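Local atomic coordinates of 1,4-dihydroxy-6-naphtoate synthase (Archaeoglobus fulgidus, PDB entry 1ZBM), a protein that probably converts cyclic dehypoxanthinylfutalosinate into 1,4-dihydroxy-6-naphthoate and dihydroxyacetone, a step in the biosynthesis of menaquinone (vitamin K2). Residues Thr49-Ala54 with Thr62-His67; Gly90-Ala95 with Val166-Asp171; Thr113-Leu118 with Ala147-His152; Leu119-Glu124 with Glu265-Ile270. All coordinates share one frame; numbering follows the deposited sequence.

Interaction 1 of 4, residues Thr49-Ala54 with Thr62-His67; sequences TLNRKA and TAISAH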
loop_
_atom_site.group_PDB
_atom_site.type_symbol
_atom_site.label_atom_id
_atom_site.label_comp_id
_atom_site.label_asym_id
_atom_site.label_seq_id
_atom_site.Cartn_x
_atom_site.Cartn_y
_atom_site.Cartn_z
ATOM N N THR A 49 -0.418 -1.550 11.068
ATOM C CA THR A 49 0.393 -1.286 12.262
ATOM C C THR A 49 1.193 0.011 12.068
ATOM O O THR A 49 1.337 0.812 13.000
ATOM C CB THR A 49 1.378 -2.448 12.541
ATOM O OG1 THR A 49 0.640 -3.647 12.813
ATOM C CG2 THR A 49 2.279 -2.128 13.741
ATOM N N LEU A 50 1.705 0.216 10.854
ATOM C CA LEU A 50 2.472 1.421 10.543
ATOM C C LEU A 50 1.568 2.660 10.446
ATOM O O LEU A 50 1.974 3.762 10.814
ATOM C CB LEU A 50 3.267 1.248 9.232
ATOM C CG LEU A 50 4.270 0.092 9.132
ATOM C CD1 LEU A 50 5.144 0.248 7.878
ATOM C CD2 LEU A 50 5.148 0.081 10.373
ATOM N N ASN A 51 0.349 2.487 9.949
ATOM C CA ASN A 51 -0.572 3.614 9.841
ATOM C C ASN A 51 -0.884 4.123 11.239
ATOM O O ASN A 51 -0.985 5.319 11.448
ATOM C CB ASN A 51 -1.880 3.213 9.156
ATOM C CG ASN A 51 -1.721 3.013 7.666
ATOM O OD1 ASN A 51 -0.837 3.604 7.043
ATOM N ND2 ASN A 51 -2.592 2.197 7.078
ATOM N N ARG A 52 -1.039 3.209 12.190
ATOM C CA ARG A 52 -1.339 3.592 13.557
ATOM C C ARG A 52 -0.124 4.145 14.292
ATOM O O ARG A 52 -0.208 5.196 14.918
ATOM C CB ARG A 52 -1.945 2.400 14.308
ATOM C CG ARG A 52 -3.387 2.101 13.893
ATOM C CD ARG A 52 -3.948 0.864 14.577
ATOM N NE ARG A 52 -5.401 0.729 14.356
ATOM C CZ ARG A 52 -6.331 1.438 14.998
ATOM N NH1 ARG A 52 -5.971 2.335 15.907
ATOM N NH2 ARG A 52 -7.616 1.253 14.735
ATOM N N LYS A 53 1.012 3.459 14.210
ATOM C CA LYS A 53 2.219 3.932 14.887
ATOM C C LYS A 53 2.675 5.280 14.340
ATOM O O LYS A 53 3.420 6.003 14.997
ATOM C CB LYS A 53 3.354 2.923 14.739
ATOM C CG LYS A 53 3.181 1.673 15.567
ATOM C CD LYS A 53 4.477 0.904 15.582
ATOM C CE LYS A 53 4.515 -0.097 16.717
ATOM N NZ LYS A 53 5.854 -0.760 16.765
ATOM N N ALA A 54 2.217 5.613 13.136
ATOM C CA ALA A 54 2.576 6.874 12.495
ATOM C C ALA A 54 1.959 8.072 13.213
ATOM O O ALA A 54 2.356 9.220 12.987
ATOM C CB ALA A 54 2.136 6.856 11.027
ATOM N N THR A 62 8.542 5.829 7.011
ATOM C CA THR A 62 7.637 4.695 7.102
ATOM C C THR A 62 6.660 4.604 5.943
ATOM O O THR A 62 6.217 5.626 5.427
ATOM C CB THR A 62 6.808 4.745 8.409
ATOM O OG1 THR A 62 5.871 3.659 8.427
ATOM C CG2 THR A 62 6.039 6.048 8.504
ATOM N N ALA A 63 6.334 3.386 5.516
ATOM C CA ALA A 63 5.349 3.226 4.449
ATOM C C ALA A 63 4.052 3.611 5.151
ATOM O O ALA A 63 3.988 3.598 6.380
ATOM C CB ALA A 63 5.286 1.773 3.983
ATOM N N ILE A 64 3.025 3.954 4.388
ATOM C CA ILE A 64 1.754 4.343 4.989
ATOM C C ILE A 64 0.691 4.571 3.925
ATOM O O ILE A 64 0.960 5.169 2.886
ATOM C CB ILE A 64 1.901 5.638 5.811
ATOM C CG1 ILE A 64 0.599 5.938 6.551
ATOM C CG2 ILE A 64 2.215 6.807 4.890
ATOM C CD1 ILE A 64 0.669 7.164 7.422
ATOM N N SER A 65 -0.522 4.104 4.205
ATOM C CA SER A 65 -1.652 4.246 3.292
ATOM C C SER A 65 -1.933 5.711 2.979
ATOM O O SER A 65 -1.776 6.567 3.846
ATOM C CB SER A 65 -2.900 3.617 3.918
ATOM O OG SER A 65 -2.728 2.228 4.119
ATOM N N ALA A 66 -2.346 6.012 1.751
ATOM C CA ALA A 66 -2.643 7.405 1.418
ATOM C C ALA A 66 -3.709 7.917 2.393
ATOM O O ALA A 66 -3.615 9.037 2.892
ATOM C CB ALA A 66 -3.137 7.529 -0.028
ATOM N N HIS A 67 -4.717 7.094 2.659
ATOM C CA HIS A 67 -5.784 7.447 3.590
ATOM C C HIS A 67 -5.188 7.979 4.903
ATOM O O HIS A 67 -5.399 9.133 5.276
ATOM C CB HIS A 67 -6.634 6.209 3.873
ATOM C CG HIS A 67 -7.732 6.431 4.869
ATOM N ND1 HIS A 67 -8.478 5.396 5.389
ATOM C CD2 HIS A 67 -8.216 7.563 5.435
ATOM C CE1 HIS A 67 -9.375 5.878 6.232
ATOM N NE2 HIS A 67 -9.237 7.192 6.279
HETATM O O HOH W 1 4.961 4.164 11.072
#

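Interaction 2 of 4, residues Gly90-Ala95 with Val166-Asp171; sequences GPVVVA and VLDLWD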
loop_
_atom_site.group_PDB
_atom_site.type_symbol
_atom_site.label_atom_id
_atom_site.label_comp_id
_atom_site.label_asym_id
_atom_site.label_seq_id
_atom_site.Cartn_x
_atom_site.Cartn_y
_atom_site.Cartn_z
ATOM N N GLY A 90 -6.522 -2.553 -8.709
ATOM C CA GLY A 90 -6.378 -2.135 -7.323
ATOM C C GLY A 90 -7.136 -3.044 -6.361
ATOM O O GLY A 90 -7.449 -4.180 -6.722
ATOM N N PRO A 91 -7.442 -2.585 -5.132
ATOM C CA PRO A 91 -8.172 -3.428 -4.178
ATOM C C PRO A 91 -9.574 -3.789 -4.640
ATOM O O PRO A 91 -10.161 -3.112 -5.483
ATOM C CB PRO A 91 -8.178 -2.587 -2.902
ATOM C CG PRO A 91 -8.116 -1.179 -3.423
ATOM C CD PRO A 91 -7.079 -1.300 -4.512
ATOM N N VAL A 92 -10.112 -4.864 -4.091
ATOM C CA VAL A 92 -11.447 -5.280 -4.469
ATOM C C VAL A 92 -12.153 -5.918 -3.293
ATOM O O VAL A 92 -11.536 -6.236 -2.282
ATOM C CB VAL A 92 -11.395 -6.300 -5.622
ATOM C CG1 VAL A 92 -10.831 -5.651 -6.887
ATOM C CG2 VAL A 92 -10.534 -7.487 -5.213
ATOM N N VAL A 93 -13.459 -6.081 -3.427
ATOM C CA VAL A 93 -14.242 -6.729 -2.401
ATOM C C VAL A 93 -14.707 -8.012 -3.091
ATOM O O VAL A 93 -15.196 -7.976 -4.220
ATOM C CB VAL A 93 -15.429 -5.847 -1.972
ATOM C CG1 VAL A 93 -16.342 -6.614 -1.030
ATOM C CG2 VAL A 93 -14.903 -4.592 -1.283
ATOM N N VAL A 94 -14.509 -9.146 -2.432
ATOM C CA VAL A 94 -14.881 -10.429 -3.003
ATOM C C VAL A 94 -15.920 -11.146 -2.150
ATOM O O VAL A 94 -16.031 -10.883 -0.948
ATOM C CB VAL A 94 -13.655 -11.351 -3.124
ATOM C CG1 VAL A 94 -13.189 -11.779 -1.731
ATOM C CG2 VAL A 94 -14.001 -12.558 -3.952
ATOM N N ALA A 95 -16.662 -12.063 -2.772
ATOM C CA ALA A 95 -17.701 -12.830 -2.075
ATOM C C ALA A 95 -17.921 -14.195 -2.729
ATOM O O ALA A 95 -17.478 -14.426 -3.847
ATOM C CB ALA A 95 -19.007 -12.041 -2.053
ATOM N N VAL A 166 -17.136 -8.599 -6.392
ATOM C CA VAL A 166 -18.475 -8.022 -6.336
ATOM C C VAL A 166 -18.371 -6.503 -6.391
ATOM O O VAL A 166 -19.355 -5.818 -6.659
ATOM C CB VAL A 166 -19.211 -8.431 -5.045
ATOM C CG1 VAL A 166 -19.439 -9.934 -5.031
ATOM C CG2 VAL A 166 -18.405 -8.013 -3.823
ATOM N N LEU A 167 -17.179 -5.979 -6.114
ATOM C CA LEU A 167 -16.926 -4.533 -6.176
ATOM C C LEU A 167 -15.473 -4.347 -6.579
ATOM O O LEU A 167 -14.556 -4.747 -5.854
ATOM C CB LEU A 167 -17.172 -3.856 -4.813
ATOM C CG LEU A 167 -17.235 -2.318 -4.731
ATOM C CD1 LEU A 167 -17.289 -1.870 -3.265
ATOM C CD2 LEU A 167 -16.033 -1.687 -5.402
ATOM N N ASP A 168 -15.263 -3.753 -7.745
ATOM C CA ASP A 168 -13.903 -3.498 -8.219
ATOM C C ASP A 168 -13.636 -2.027 -7.899
ATOM O O ASP A 168 -14.102 -1.142 -8.606
ATOM C CB ASP A 168 -13.800 -3.756 -9.733
ATOM C CG ASP A 168 -12.377 -3.697 -10.240
ATOM O OD1 ASP A 168 -11.701 -2.658 -10.017
ATOM O OD2 ASP A 168 -11.923 -4.695 -10.857
ATOM N N LEU A 169 -12.903 -1.786 -6.818
ATOM C CA LEU A 169 -12.602 -0.441 -6.370
ATOM C C LEU A 169 -11.976 0.443 -7.440
ATOM O O LEU A 169 -12.164 1.663 -7.428
ATOM C CB LEU A 169 -11.722 -0.484 -5.117
ATOM C CG LEU A 169 -12.452 -1.020 -3.889
ATOM C CD1 LEU A 169 -11.477 -1.257 -2.757
ATOM C CD2 LEU A 169 -13.531 -0.033 -3.469
ATOM N N TRP A 170 -11.238 -0.147 -8.370
ATOM C CA TRP A 170 -10.664 0.669 -9.421
ATOM C C TRP A 170 -11.751 1.130 -10.381
ATOM O O TRP A 170 -11.728 2.273 -10.829
ATOM C CB TRP A 170 -9.578 -0.065 -10.212
ATOM C CG TRP A 170 -9.316 0.614 -11.529
ATOM C CD1 TRP A 170 -9.869 0.293 -12.734
ATOM C CD2 TRP A 170 -8.528 1.793 -11.752
ATOM N NE1 TRP A 170 -9.484 1.196 -13.688
ATOM C CE2 TRP A 170 -8.660 2.132 -13.114
ATOM C CE3 TRP A 170 -7.730 2.603 -10.927
ATOM C CZ2 TRP A 170 -8.015 3.244 -13.683
ATOM C CZ3 TRP A 170 -7.090 3.712 -11.494
ATOM C CH2 TRP A 170 -7.241 4.019 -12.857
ATOM N N ASP A 171 -12.703 0.263 -10.713
ATOM C CA ASP A 171 -13.756 0.696 -11.627
ATOM C C ASP A 171 -14.536 1.818 -10.979
ATOM O O ASP A 171 -14.954 2.772 -11.640
ATOM C CB ASP A 171 -14.718 -0.434 -11.971
ATOM C CG ASP A 171 -14.051 -1.542 -12.719
ATOM O OD1 ASP A 171 -13.176 -1.245 -13.565
ATOM O OD2 ASP A 171 -14.407 -2.714 -12.469
HETATM O O HOH W 2 -9.853 -2.842 -8.341
#

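Interaction 3 of 4, residues Thr113-Leu118 with Ala147-His152; sequences TTANLL and AGLLIH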
loop_
_atom_site.group_PDB
_atom_site.type_symbol
_atom_site.label_atom_id
_atom_site.label_comp_id
_atom_site.label_asym_id
_atom_site.label_seq_id
_atom_site.Cartn_x
_atom_site.Cartn_y
_atom_site.Cartn_z
ATOM N N THR A 113 -6.616 2.077 5.990
ATOM C CA THR A 113 -6.075 1.808 4.669
ATOM C C THR A 113 -6.846 2.577 3.625
ATOM O O THR A 113 -8.016 2.921 3.812
ATOM C CB THR A 113 -6.180 0.353 4.300
ATOM O OG1 THR A 113 -7.559 0.025 4.086
ATOM C CG2 THR A 113 -5.610 -0.500 5.410
ATOM N N THR A 114 -6.178 2.846 2.515
ATOM C CA THR A 114 -6.799 3.561 1.418
ATOM C C THR A 114 -7.987 2.760 0.882
ATOM O O THR A 114 -9.015 3.327 0.506
ATOM C CB THR A 114 -5.774 3.800 0.312
ATOM O OG1 THR A 114 -4.743 4.654 0.821
ATOM C CG2 THR A 114 -6.425 4.466 -0.889
ATOM N N ALA A 115 -7.849 1.439 0.872
ATOM C CA ALA A 115 -8.916 0.574 0.389
ATOM C C ALA A 115 -10.175 0.726 1.238
ATOM O O ALA A 115 -11.291 0.569 0.739
ATOM C CB ALA A 115 -8.462 -0.884 0.391
ATOM N N ASN A 116 -10.010 1.016 2.524
ATOM C CA ASN A 116 -11.182 1.181 3.366
ATOM C C ASN A 116 -11.873 2.488 3.028
ATOM O O ASN A 116 -13.097 2.535 2.878
ATOM C CB ASN A 116 -10.811 1.161 4.841
ATOM C CG ASN A 116 -11.697 0.226 5.627
ATOM O OD1 ASN A 116 -12.934 0.308 5.545
ATOM N ND2 ASN A 116 -11.082 -0.675 6.385
ATOM N N LEU A 117 -11.084 3.548 2.904
ATOM C CA LEU A 117 -11.622 4.855 2.562
ATOM C C LEU A 117 -12.453 4.720 1.282
ATOM O O LEU A 117 -13.583 5.209 1.212
ATOM C CB LEU A 117 -10.480 5.856 2.361
ATOM C CG LEU A 117 -10.873 7.275 1.924
ATOM C CD1 LEU A 117 -11.848 7.884 2.929
ATOM C CD2 LEU A 117 -9.617 8.144 1.815
ATOM N N LEU A 118 -11.895 4.042 0.277
ATOM C CA LEU A 118 -12.599 3.826 -0.990
ATOM C C LEU A 118 -13.931 3.088 -0.787
ATOM O O LEU A 118 -14.963 3.486 -1.336
ATOM C CB LEU A 118 -11.720 3.036 -1.971
ATOM C CG LEU A 118 -10.538 3.772 -2.600
ATOM C CD1 LEU A 118 -9.578 2.787 -3.276
ATOM C CD2 LEU A 118 -11.053 4.780 -3.584
ATOM N N ALA A 147 -18.636 -10.492 2.871
ATOM C CA ALA A 147 -17.599 -10.153 1.908
ATOM C C ALA A 147 -16.306 -9.724 2.574
ATOM O O ALA A 147 -16.277 -9.462 3.773
ATOM C CB ALA A 147 -18.097 -9.056 0.979
ATOM N N GLY A 148 -15.238 -9.663 1.780
ATOM C CA GLY A 148 -13.940 -9.272 2.293
ATOM C C GLY A 148 -13.205 -8.322 1.370
ATOM O O GLY A 148 -13.285 -8.443 0.146
ATOM N N LEU A 149 -12.502 -7.366 1.967
ATOM C CA LEU A 149 -11.727 -6.385 1.222
ATOM C C LEU A 149 -10.286 -6.889 1.159
ATOM O O LEU A 149 -9.675 -7.164 2.188
ATOM C CB LEU A 149 -11.786 -5.032 1.935
ATOM C CG LEU A 149 -11.137 -3.830 1.246
ATOM C CD1 LEU A 149 -11.779 -3.592 -0.130
ATOM C CD2 LEU A 149 -11.326 -2.616 2.132
ATOM N N LEU A 150 -9.753 -7.012 -0.051
ATOM C CA LEU A 150 -8.398 -7.509 -0.267
ATOM C C LEU A 150 -7.489 -6.412 -0.788
ATOM O O LEU A 150 -7.680 -5.926 -1.903
ATOM C CB LEU A 150 -8.427 -8.636 -1.297
ATOM C CG LEU A 150 -9.474 -9.710 -1.058
ATOM C CD1 LEU A 150 -9.575 -10.640 -2.252
ATOM C CD2 LEU A 150 -9.102 -10.478 0.210
ATOM N N ILE A 151 -6.485 -6.046 -0.000
ATOM C CA ILE A 151 -5.560 -5.003 -0.415
ATOM C C ILE A 151 -4.204 -5.535 -0.860
ATOM O O ILE A 151 -3.394 -4.796 -1.428
ATOM C CB ILE A 151 -5.339 -3.970 0.718
ATOM C CG1 ILE A 151 -4.491 -4.585 1.837
ATOM C CG2 ILE A 151 -6.680 -3.543 1.281
ATOM C CD1 ILE A 151 -4.173 -3.617 2.960
ATOM N N HIS A 152 -3.950 -6.813 -0.607
ATOM C CA HIS A 152 -2.671 -7.404 -0.997
ATOM C C HIS A 152 -2.823 -8.320 -2.207
ATOM O O HIS A 152 -3.664 -8.068 -3.064
ATOM C CB HIS A 152 -2.053 -8.149 0.185
ATOM C CG HIS A 152 -1.723 -7.256 1.344
ATOM N ND1 HIS A 152 -0.761 -6.270 1.273
ATOM C CD2 HIS A 152 -2.262 -7.167 2.583
ATOM C CE1 HIS A 152 -0.723 -5.613 2.420
ATOM N NE2 HIS A 152 -1.624 -6.137 3.232
#

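Interaction 4 of 4, residues Leu119-Glu124 with Glu265-Ile270; sequences LKLAVE and EAKGLI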
loop_
_atom_site.group_PDB
_atom_site.type_symbol
_atom_site.label_atom_id
_atom_site.label_comp_id
_atom_site.label_asym_id
_atom_site.label_seq_id
_atom_site.Cartn_x
_atom_site.Cartn_y
_atom_site.Cartn_z
ATOM N N LEU A 119 -13.901 2.012 -0.009
ATOM C CA LEU A 119 -15.105 1.244 0.260
ATOM C C LEU A 119 -16.149 2.148 0.913
ATOM O O LEU A 119 -17.303 2.183 0.489
ATOM C CB LEU A 119 -14.785 0.054 1.175
ATOM C CG LEU A 119 -15.948 -0.870 1.594
ATOM C CD1 LEU A 119 -16.575 -1.496 0.361
ATOM C CD2 LEU A 119 -15.440 -1.962 2.538
ATOM N N LYS A 120 -15.735 2.890 1.938
ATOM C CA LYS A 120 -16.624 3.804 2.645
ATOM C C LYS A 120 -17.198 4.883 1.727
ATOM O O LYS A 120 -18.201 5.505 2.059
ATOM C CB LYS A 120 -15.874 4.440 3.822
ATOM C CG LYS A 120 -15.507 3.436 4.929
ATOM C CD LYS A 120 -14.280 3.868 5.715
ATOM C CE LYS A 120 -14.516 5.172 6.445
ATOM N NZ LYS A 120 -13.228 5.737 6.949
ATOM N N LEU A 121 -16.563 5.106 0.578
ATOM C CA LEU A 121 -17.044 6.094 -0.387
ATOM C C LEU A 121 -17.969 5.457 -1.414
ATOM O O LEU A 121 -18.862 6.108 -1.935
ATOM C CB LEU A 121 -15.871 6.734 -1.131
ATOM C CG LEU A 121 -15.014 7.756 -0.386
ATOM C CD1 LEU A 121 -13.764 8.009 -1.192
ATOM C CD2 LEU A 121 -15.800 9.051 -0.179
ATOM N N ALA A 122 -17.747 4.185 -1.717
ATOM C CA ALA A 122 -18.569 3.497 -2.708
ATOM C C ALA A 122 -19.851 2.931 -2.095
ATOM O O ALA A 122 -20.881 2.889 -2.756
ATOM C CB ALA A 122 -17.757 2.379 -3.365
ATOM N N VAL A 123 -19.772 2.490 -0.839
ATOM C CA VAL A 123 -20.910 1.921 -0.109
ATOM C C VAL A 123 -21.015 2.712 1.192
ATOM O O VAL A 123 -20.236 2.493 2.119
ATOM C CB VAL A 123 -20.669 0.427 0.218
ATOM C CG1 VAL A 123 -21.969 -0.245 0.645
ATOM C CG2 VAL A 123 -20.074 -0.280 -0.988
ATOM N N GLU A 124 -21.969 3.639 1.256
ATOM C CA GLU A 124 -22.127 4.485 2.434
ATOM C C GLU A 124 -22.960 3.903 3.556
ATOM O O GLU A 124 -23.443 4.634 4.421
ATOM C CB GLU A 124 -22.693 5.843 2.021
ATOM C CG GLU A 124 -23.746 5.767 0.946
ATOM C CD GLU A 124 -24.012 7.120 0.344
ATOM O OE1 GLU A 124 -23.030 7.767 -0.091
ATOM O OE2 GLU A 124 -25.191 7.537 0.301
ATOM N N GLU A 265 -13.079 14.471 2.581
ATOM C CA GLU A 265 -13.472 15.598 3.405
ATOM C C GLU A 265 -14.976 15.847 3.216
ATOM O O GLU A 265 -15.728 15.945 4.195
ATOM C CB GLU A 265 -12.661 16.839 3.002
ATOM C CG GLU A 265 -12.320 17.796 4.148
ATOM C CD GLU A 265 -10.853 17.709 4.593
ATOM O OE1 GLU A 265 -10.393 16.600 4.951
ATOM O OE2 GLU A 265 -10.153 18.753 4.594
ATOM N N ALA A 266 -15.410 15.906 1.955
ATOM C CA ALA A 266 -16.816 16.155 1.585
ATOM C C ALA A 266 -17.827 15.186 2.185
ATOM O O ALA A 266 -19.030 15.457 2.184
ATOM C CB ALA A 266 -16.968 16.159 0.056
ATOM N N LYS A 267 -17.348 14.050 2.677
ATOM C CA LYS A 267 -18.244 13.082 3.287
ATOM C C LYS A 267 -17.931 12.897 4.754
ATOM O O LYS A 267 -18.507 12.033 5.404
ATOM C CB LYS A 267 -18.173 11.733 2.563
ATOM C CG LYS A 267 -18.903 11.720 1.221
ATOM C CD LYS A 267 -19.952 10.608 1.153
ATOM C CE LYS A 267 -21.072 10.826 2.176
ATOM N NZ LYS A 267 -22.124 9.766 2.106
ATOM N N GLY A 268 -17.020 13.709 5.278
ATOM C CA GLY A 268 -16.660 13.591 6.678
ATOM C C GLY A 268 -16.021 12.266 7.044
ATOM O O GLY A 268 -16.265 11.721 8.125
ATOM N N LEU A 269 -15.200 11.722 6.153
ATOM C CA LEU A 269 -14.544 10.454 6.458
ATOM C C LEU A 269 -13.223 10.660 7.186
ATOM O O LEU A 269 -12.758 9.768 7.893
ATOM C CB LEU A 269 -14.330 9.646 5.178
ATOM C CG LEU A 269 -15.483 8.722 4.799
ATOM C CD1 LEU A 269 -16.812 9.377 5.096
ATOM C CD2 LEU A 269 -15.369 8.362 3.322
ATOM N N ILE A 270 -12.644 11.849 7.026
ATOM C CA ILE A 270 -11.374 12.189 7.655
ATOM C C ILE A 270 -11.565 12.787 9.053
ATOM O O ILE A 270 -12.720 12.807 9.545
ATOM C CB ILE A 270 -10.565 13.189 6.777
ATOM C CG1 ILE A 270 -11.049 14.619 7.016
ATOM C CG2 ILE A 270 -10.724 12.861 5.315
ATOM C CD1 ILE A 270 -10.109 15.449 7.886
#

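Interaction 1 of 4, residues Thr49-Ala54 with Thr62-His67
Asn51 reaches from helix 47-53 to the end of strand 61-65 and presents its side-chain amide to Ser65. The contact rests on ND2 of Asn51, which donates to OG of Ser65 over 3.0 Å, nearly straight at 164°, with the hydroxyl close to the amide plane. A second bond, from the backbone N of Ser65 to OD1 of Asn51, is doubtful, because OD1 is placed too close to a neighbouring atom. ND2 is also bonded to Glu48, earlier in the helix. With CG beside its own backbone N (chi1 -74°), the Asn51 side chain swings from the flank of the helix toward the strand.

A water provides another polar link. It donates to O of Leu50 (3.0 Å) and to OG1 of Thr62 (2.8 Å), while the same hydroxyl gives its proton to O of Ala63 (2.8 Å), on a lone pair in the carbonyl plane.

Among the apolar contacts, CD1 of Leu50 lies 4.2 Å from CB of Ala63, and CB of Ala54 meets CD1 of Ile64 at 3.9 Å.

Helix segment 49-53 and strand segment 62-65 run nearly perpendicular, 99° between their directions, as a helix laid across a sheet of the periplasmic-binding-protein-like fold. Ser65 is at the N-cap of helix 66-69; its side chain makes no capping bond, and its hydroxyl accepts from Asn51, tying the strand end to the helix.

Interaction 2 of 4, residues Gly90-Ala95 with Val166-Asp171
A classic beta bulge joins strand 92-95 to the edge strand 164-168, with Val166 and Leu167 both set against Val93. The carbonyl O of Val93 receives N of Val166 at 3.0 Å and, more weakly, N of Leu167; in return N of Val93 donates to O of Leu167 over 3.0 Å, at 167°. Val93 and Leu167 are thus an antiparallel hydrogen-bonded pair, and Val92 with Asp168 the non-hydrogen-bonded pair that follows.

On the face carrying these two side chains, CB of Val93 meets CB of Leu167 at 3.9 Å, and Leu119 of helix 114-122 touches both. Val166, one of the two bulge residues, points toward strand 92-95, and its methyls part: CG2 lies 3.7 Å from CG1 of Val93, and CG1 packs on CB of Ala95.

These strands belong to the mixed five-stranded sheet of one lobe of the periplasmic-binding-protein-like fold, in which 164-168 is outermost and leads directly into helix 169-174. Asp168 caps that helix. Its CG stands opposite the backbone N (chi1 -172°), and OD1 takes N of Asp171 from above the carboxylate plane and N of Trp170 by a weak bond. A water donates to O of Pro91 (2.9 Å) and accepts from N of Trp170, bridging the start of the helix and the residue just before strand 92-95. Beside it Leu169 is set across Pro91 at about a right angle, CD1 against ring atom CG in a tight 3.4 Å contact, while N of Leu169 bonds weakly to O of Pro91.

Interaction 3 of 4, residues Thr113-Leu118 with Ala147-His152
The first turn of helix 114-122 lies against the C-terminal end of strand 147-150, the two backbones coming nearest at Ala115 and Ile151, whose CA atoms are 6.6 Å apart. This is helix-on-sheet packing within one lobe of the periplasmic-binding-protein-like fold, and it brings together a helix start bearing Thr114 and Ala115, predicted to bind substrate, and a segment that carries His152, the predicted proton acceptor.

Ala115 is the hub. Its CB faces the strand and is met by two branched side chains, CD2 of Leu149 at 3.8 Å and CG2 of Ile151 at 3.3 Å, the latter closer than usual van der Waals contact. CG of Leu149 is anti to its backbone N (chi1 -175°), which carries CD2 out to the helix, where it also touches O of Ala115 at 3.5 Å.

Polar order comes from the helix end. Thr113 is the N-cap residue: its OG1 accepts from N of Asn116 at 3.1 Å, and it is also bonded to O of Gly110, as is ND2 of Asn116. Thr114 links outward through OG1 to O of Leu183 and N of His67. These bonds surround the N-terminal end of the helix, next to Ala115.

Ile151 also packs on the neighbouring His152, with CG1 3.4 Å above one face of its ring, offset toward the rim.

Interaction 4 of 4, residues Leu119-Glu124 with Glu265-Ile270
Leu269 points into the side of helix 114-122 and is met there by Lys120 and Leu121. The two leucine side chains lie at a slant to each other, CD2 of Leu121 3.6 Å from CD2 of Leu269, with CG of Leu121 only slightly farther from the same methyl. Lys120 runs alongside in the opposite direction: its CB is 4.0 Å from CD2 of Leu269, and because the chain bends at chi3 (63°) its CE lies 4.0 Å from CG of Leu269. The aliphatic part of the lysine, rather than its charge, makes this contact.

Leu269 follows a Schellman motif that ends helix 251-265. Gly268, with positive phi, is the C-prime residue; N of Gly268 bonds to O of Glu265 at 2.8 Å, and N of Leu269 to the carbonyl one residue further back.

Lys267, from the same turn, bends at chi2 and chi3 and crosses Glu124 at about a right angle. Its NZ forms a salt bridge with OE1 of Glu124 over 3.1 Å, approaching from above the carboxylate, 71° out of its plane. Both charged residues are exposed to solvent, whereas Leu121 is buried and packs also on Trp172 of helix 169-174.

How the interactions relate
Helix 114-122 is the common element: interactions 3 and 4 use its first and last turns, and in interaction 4 CD2 of Leu269 also reaches CD1 of Leu117 at 3.6 Å. Strands 92-95 and 147-150 are neighbours in one sheet, so interactions 2 and 3, centres 8 Å apart, meet through N of Val94 and O of Gly148 (2.9 Å). Interaction 1 belongs to the other sheet; it joins interaction 3 where ND1 of His67 meets O of Thr113 at 3.0 Å. Around the predicted site, the side chain of Ser65 lies about 4 Å from that of Thr114 and about 8 Å from that of His152, and the side chain of Pro91, in interaction 2, lies about 4 Å from that of Ala115.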